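Local coordinates for Serine/threonine protein phosphatase Stp1 (Streptococcus agalactiae, PDB 2PK0), which removes phosphate groups from phosphoserine and phosphothreonine in proteins, as a metal-dependent phosphatase of the PP2C family that carries magnesium ions, at residues D114-A119 and H184-G189; V34-L39 and A108-G113. All coordinates share one frame; numbering follows the deposited sequence.

Overall arrangement
From the N terminus the chain forms strand 6-13 of the other sheet, then strand 23-29, and turns into strand 35-43; its opening part, with Val34 just before it, is one side of contact 2. Helices 48-64 and 72-96 follow, and contact 2 closes this long loop when strand 103-112 returns antiparallel to 34-39. A tight turn at Gly113 and Asp114 leads straight into strand 115-121, so that 114-119 is the first side of contact 1, which strand 180-185 closes after a second excursion of similar length. The two loops thus follow in series and do not cross. Backbone bonds from Ile117 to Ala110 and from Ala119 to Ala108 join both contacts in one five-stranded antiparallel sheet.

Contact 1: residues D114-A119 and H184-G189; sequences DNIIFA and HLLEEG
Ile116 and His184 form an antiparallel hydrogen-bonded pair, Ile116 N donating to His184 O at 2.9 Å and His184 N donating back to Ile116 O at 3.0 Å. The neighbouring pair, Asn115 with Leu185, is non-hydrogen-bonded; there Asn115 CA lies 3.3 Å from His184 O in a CA-H...O contact. Beyond the end of strand 180-185, Leu186 N still reaches Asp114 O at 2.8 Å, in a nearly linear bond with an N-H...O angle of 168°. Ile116 and His184 share a face: CG1 of Ile116 stands between its backbone N and carbonyl carbon (chi1 49°) and packs against His184 CB. On that face CG2 of Ile116 also meets CD2 of Leu186 at 3.9 Å, the two side chains crossing at about a right angle. In the PP2C beta-sandwich this face looks toward the second sheet, where Ile128 receives Leu186 and Ile126 receives Phe118; strand 180-185 is the outermost strand of its own sheet. The rings of Phe118 and His184 meet rim to rim, with Phe118 CE2 3.6 Å from His184 CD2. Their planes are only 7° apart, yet neither ring covers the other, so this is edge contact and no stack. At the turn before the strand, Asp114 runs side by side with Leu185, both pointing the same way, and CD1 of Leu185 comes within 3.6 Å of Asp114 OD1. The carboxylate finds its charge partners in the N-terminal tail, since Asp114 OD2 makes salt bridges with Arg2 and Lys4.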
loop_
_atom_site.group_PDB
_atom_site.type_symbol
_atom_site.label_atom_id
_atom_site.label_comp_id
_atom_site.label_asym_id
_atom_site.label_seq_id
_atom_site.Cartn_x
_atom_site.Cartn_y
_atom_site.Cartn_z
ATOM N N ASP A 114 -10.838 -14.178 8.461
ATOM C CA ASP A 114 -10.221 -13.101 9.249
ATOM C C ASP A 114 -8.689 -13.047 9.111
ATOM O O ASP A 114 -7.995 -12.405 9.912
ATOM C CB ASP A 114 -10.618 -13.179 10.722
ATOM C CG ASP A 114 -10.396 -14.547 11.328
ATOM O OD1 ASP A 114 -9.791 -15.427 10.689
ATOM O OD2 ASP A 114 -10.834 -14.744 12.470
ATOM N N ASN A 115 -8.180 -13.734 8.095
ATOM C CA ASN A 115 -6.781 -13.636 7.723
ATOM C C ASN A 115 -6.608 -12.679 6.547
ATOM O O ASN A 115 -7.484 -12.552 5.691
ATOM C CB ASN A 115 -6.216 -15.019 7.355
ATOM C CG ASN A 115 -5.999 -15.903 8.561
ATOM O OD1 ASN A 115 -4.969 -15.807 9.243
ATOM N ND2 ASN A 115 -6.955 -16.780 8.829
ATOM N N ILE A 116 -5.474 -12.003 6.516
ATOM C CA ILE A 116 -5.075 -11.252 5.345
ATOM C C ILE A 116 -3.814 -11.889 4.781
ATOM O O ILE A 116 -3.026 -12.486 5.517
ATOM C CB ILE A 116 -4.773 -9.761 5.648
ATOM C CG1 ILE A 116 -3.849 -9.629 6.847
ATOM C CG2 ILE A 116 -6.039 -8.994 5.940
ATOM C CD1 ILE A 116 -3.064 -8.371 6.841
ATOM N N ILE A 117 -3.650 -11.779 3.467
ATOM C CA ILE A 117 -2.372 -12.014 2.848
ATOM C C ILE A 117 -2.009 -10.817 1.953
ATOM O O ILE A 117 -2.818 -10.349 1.143
ATOM C CB ILE A 117 -2.305 -13.361 2.084
ATOM C CG1 ILE A 117 -0.937 -13.518 1.392
ATOM C CG2 ILE A 117 -3.437 -13.472 1.093
ATOM C CD1 ILE A 117 -0.593 -14.940 0.980
ATOM N N PHE A 118 -0.798 -10.303 2.118
ATOM C CA PHE A 118 -0.396 -9.194 1.311
ATOM C C PHE A 118 0.821 -9.465 0.445
ATOM O O PHE A 118 1.652 -10.296 0.777
ATOM C CB PHE A 118 -0.196 -7.938 2.172
ATOM C CG PHE A 118 0.953 -8.023 3.151
ATOM C CD1 PHE A 118 2.264 -7.711 2.761
ATOM C CD2 PHE A 118 0.726 -8.365 4.475
ATOM C CE1 PHE A 118 3.317 -7.769 3.660
ATOM C CE2 PHE A 118 1.789 -8.426 5.392
ATOM C CZ PHE A 118 3.074 -8.130 4.985
ATOM N N ALA A 119 0.910 -8.724 -0.655
ATOM C CA ALA A 119 2.130 -8.580 -1.432
ATOM C C ALA A 119 2.532 -7.107 -1.367
ATOM O O ALA A 119 1.664 -6.236 -1.451
ATOM C CB ALA A 119 1.897 -8.997 -2.868
ATOM N N HIS A 184 -1.337 -12.687 8.020
ATOM C CA HIS A 184 -1.604 -12.270 9.396
ATOM C C HIS A 184 -3.045 -12.460 9.790
ATOM O O HIS A 184 -3.940 -12.410 8.955
ATOM C CB HIS A 184 -1.251 -10.800 9.582
ATOM C CG HIS A 184 0.207 -10.515 9.436
ATOM N ND1 HIS A 184 1.073 -10.502 10.510
ATOM C CD2 HIS A 184 0.959 -10.262 8.338
ATOM C CE1 HIS A 184 2.296 -10.244 10.079
ATOM N NE2 HIS A 184 2.254 -10.099 8.766
ATOM N N LEU A 185 -3.265 -12.650 11.085
ATOM C CA LEU A 185 -4.600 -12.784 11.643
ATOM C C LEU A 185 -5.109 -11.428 12.107
ATOM O O LEU A 185 -4.401 -10.691 12.784
ATOM C CB LEU A 185 -4.541 -13.741 12.826
ATOM C CG LEU A 185 -5.857 -14.123 13.511
ATOM C CD1 LEU A 185 -6.827 -14.731 12.520
ATOM C CD2 LEU A 185 -5.572 -15.091 14.637
ATOM N N LEU A 186 -6.337 -11.087 11.744
ATOM C CA LEU A 186 -6.955 -9.869 12.269
ATOM C C LEU A 186 -7.890 -10.206 13.433
ATOM O O LEU A 186 -8.752 -11.077 13.311
ATOM C CB LEU A 186 -7.725 -9.126 11.167
ATOM C CG LEU A 186 -7.099 -7.909 10.456
ATOM C CD1 LEU A 186 -5.591 -8.034 10.242
ATOM C CD2 LEU A 186 -7.815 -7.620 9.131
ATOM N N GLU A 187 -7.709 -9.522 14.560
ATOM C CA GLU A 187 -8.555 -9.712 15.740
ATOM C C GLU A 187 -9.725 -8.727 15.755
ATOM O O GLU A 187 -9.707 -7.731 15.042
ATOM C CB GLU A 187 -7.715 -9.571 17.010
ATOM C CG GLU A 187 -7.161 -10.901 17.515
ATOM C CD GLU A 187 -5.799 -10.785 18.161
ATOM O OE1 GLU A 187 -5.685 -10.165 19.247
ATOM O OE2 GLU A 187 -4.842 -11.328 17.568
ATOM N N GLU A 188 -10.745 -9.016 16.557
ATOM C CA GLU A 188 -11.898 -8.126 16.691
ATOM C C GLU A 188 -11.474 -6.774 17.247
ATOM O O GLU A 188 -10.782 -6.708 18.252
ATOM C CB GLU A 188 -12.961 -8.760 17.596
ATOM C CG GLU A 188 -13.948 -9.651 16.851
ATOM C CD GLU A 188 -14.847 -10.475 17.778
ATOM O OE1 GLU A 188 -14.886 -10.196 18.998
ATOM O OE2 GLU A 188 -15.519 -11.407 17.281
ATOM N N GLY A 189 -11.862 -5.702 16.570
ATOM C CA GLY A 189 -11.469 -4.359 16.985
ATOM C C GLY A 189 -10.227 -3.787 16.314
ATOM O O GLY A 189 -9.916 -2.604 16.503
#

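Contact 2: residues V34-L39 and A108-G113; sequences VPLIIL and AVAIVG
Leu36 and Ala110 face each other as an antiparallel non-hydrogen-bonded pair, and the leucine bends over the partner strand to set its CD1 3.7 Å from Ala110 CB. CG of Leu36 is anti to the backbone N (chi1 179°), which carries this methyl across the Val109 carbonyl, with CD1 3.5 Å from Val109 O. Trp64 of helix 48-64 touches both residues. Nearer the strand ends, Pro35 and Ile111 cross at about a right angle, CG of the proline ring lying 4.1 Å from Ile111 CB. Val34 and Val112 cross at a slant, methyl to methyl, through CG1 of Val34 and CG2 of Val112. These two strands are neighbours in one of the two antiparallel sheets of the PP2C beta-sandwich. The face bearing Leu36, Ala110 and Ile38 packs under helices 48-64 and 72-96. Ile37 and Val109 turn to the opposite face, toward the second sheet, where Ile37 meets Ala241 and Val243 and Val109 meets Leu192 and Val194. Ile37 and Val109 form the hydrogen-bonded pair, with Ile37 N to Val109 O and Val109 N to Ile37 O both 2.8 Å. The first of these donors lies in the plane of the Val109 carbonyl. A longer bond of 3.2 Å runs from Ile111 N to Pro35 O, its donor tilted 22° from the carbonyl plane. Pro35 has no N-H to return, so this pair has one bond where Ile37 and Val109 have two; its ring CD faces Ile111 O.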
loop_
_atom_site.group_PDB
_atom_site.type_symbol
_atom_site.label_atom_id
_atom_site.label_comp_id
_atom_site.label_asym_id
_atom_site.label_seq_id
_atom_site.Cartn_x
_atom_site.Cartn_y
_atom_site.Cartn_z
ATOM N N VAL A 34 -14.050 -13.171 -2.282
ATOM C CA VAL A 34 -12.849 -12.723 -1.586
ATOM C C VAL A 34 -12.470 -11.307 -1.997
ATOM O O VAL A 34 -12.132 -11.093 -3.161
ATOM C CB VAL A 34 -11.660 -13.675 -1.836
ATOM C CG1 VAL A 34 -10.489 -13.319 -0.940
ATOM C CG2 VAL A 34 -12.102 -15.102 -1.608
ATOM N N PRO A 35 -12.503 -10.346 -1.042
ATOM C CA PRO A 35 -12.160 -8.972 -1.360
ATOM C C PRO A 35 -10.665 -8.797 -1.560
ATOM O O PRO A 35 -9.879 -9.483 -0.912
ATOM C CB PRO A 35 -12.600 -8.172 -0.121
ATOM C CG PRO A 35 -12.973 -9.136 0.909
ATOM C CD PRO A 35 -12.803 -10.532 0.389
ATOM N N LEU A 36 -10.284 -7.878 -2.450
ATOM C CA LEU A 36 -8.900 -7.504 -2.632
ATOM C C LEU A 36 -8.806 -5.987 -2.705
ATOM O O LEU A 36 -9.603 -5.341 -3.370
ATOM C CB LEU A 36 -8.357 -8.129 -3.916
ATOM C CG LEU A 36 -6.909 -7.840 -4.311
ATOM C CD1 LEU A 36 -5.921 -8.740 -3.575
ATOM C CD2 LEU A 36 -6.756 -8.010 -5.790
ATOM N N ILE A 37 -7.822 -5.427 -2.016
ATOM C CA ILE A 37 -7.598 -3.995 -1.974
ATOM C C ILE A 37 -6.231 -3.780 -2.555
ATOM O O ILE A 37 -5.274 -4.433 -2.143
ATOM C CB ILE A 37 -7.565 -3.504 -0.539
ATOM C CG1 ILE A 37 -8.945 -3.632 0.100
ATOM C CG2 ILE A 37 -7.075 -2.077 -0.470
ATOM C CD1 ILE A 37 -8.902 -3.598 1.580
ATOM N N ILE A 38 -6.144 -2.902 -3.554
ATOM C CA ILE A 38 -4.889 -2.582 -4.185
ATOM C C ILE A 38 -4.597 -1.091 -4.105
ATOM O O ILE A 38 -5.357 -0.283 -4.608
ATOM C CB ILE A 38 -4.870 -3.014 -5.655
ATOM C CG1 ILE A 38 -5.514 -4.379 -5.826
ATOM C CG2 ILE A 38 -3.437 -3.084 -6.166
ATOM C CD1 ILE A 38 -5.388 -4.899 -7.235
ATOM N N LEU A 39 -3.474 -0.748 -3.476
ATOM C CA LEU A 39 -2.997 0.632 -3.367
ATOM C C LEU A 39 -1.679 0.762 -4.138
ATOM O O LEU A 39 -0.786 -0.089 -3.987
ATOM C CB LEU A 39 -2.778 0.990 -1.887
ATOM C CG LEU A 39 -2.461 2.429 -1.447
ATOM C CD1 LEU A 39 -2.930 2.662 -0.047
ATOM C CD2 LEU A 39 -0.966 2.786 -1.519
ATOM N N ALA A 108 -0.995 -5.047 -2.184
ATOM C CA ALA A 108 -2.143 -5.806 -2.607
ATOM C C ALA A 108 -2.539 -6.694 -1.445
ATOM O O ALA A 108 -1.731 -7.472 -0.952
ATOM C CB ALA A 108 -1.808 -6.627 -3.837
ATOM N N VAL A 109 -3.768 -6.532 -0.969
ATOM C CA VAL A 109 -4.207 -7.200 0.258
ATOM C C VAL A 109 -5.512 -7.914 -0.006
ATOM O O VAL A 109 -6.478 -7.285 -0.447
ATOM C CB VAL A 109 -4.465 -6.195 1.399
ATOM C CG1 VAL A 109 -4.805 -6.929 2.692
ATOM C CG2 VAL A 109 -3.284 -5.296 1.610
ATOM N N ALA A 110 -5.534 -9.220 0.243
ATOM C CA ALA A 110 -6.753 -10.006 0.120
ATOM C C ALA A 110 -7.175 -10.500 1.500
ATOM O O ALA A 110 -6.312 -10.853 2.319
ATOM C CB ALA A 110 -6.534 -11.165 -0.784
ATOM N N ILE A 111 -8.486 -10.527 1.755
ATOM C CA ILE A 111 -8.996 -10.914 3.064
ATOM C C ILE A 111 -9.727 -12.236 2.959
ATOM O O ILE A 111 -10.805 -12.300 2.381
ATOM C CB ILE A 111 -9.997 -9.895 3.634
ATOM C CG1 ILE A 111 -9.411 -8.493 3.688
ATOM C CG2 ILE A 111 -10.423 -10.298 5.021
ATOM C CD1 ILE A 111 -10.472 -7.435 3.999
ATOM N N VAL A 112 -9.142 -13.282 3.536
ATOM C CA VAL A 112 -9.743 -14.608 3.565
ATOM C C VAL A 112 -10.188 -14.942 4.994
ATOM O O VAL A 112 -9.348 -15.152 5.878
ATOM C CB VAL A 112 -8.736 -15.664 3.106
ATOM C CG1 VAL A 112 -9.395 -17.034 3.025
ATOM C CG2 VAL A 112 -8.166 -15.268 1.794
ATOM N N GLY A 113 -11.498 -14.993 5.213
ATOM C CA GLY A 113 -12.036 -15.093 6.564
ATOM C C GLY A 113 -11.601 -13.912 7.403
ATOM O O GLY A 113 -11.930 -12.770 7.085
#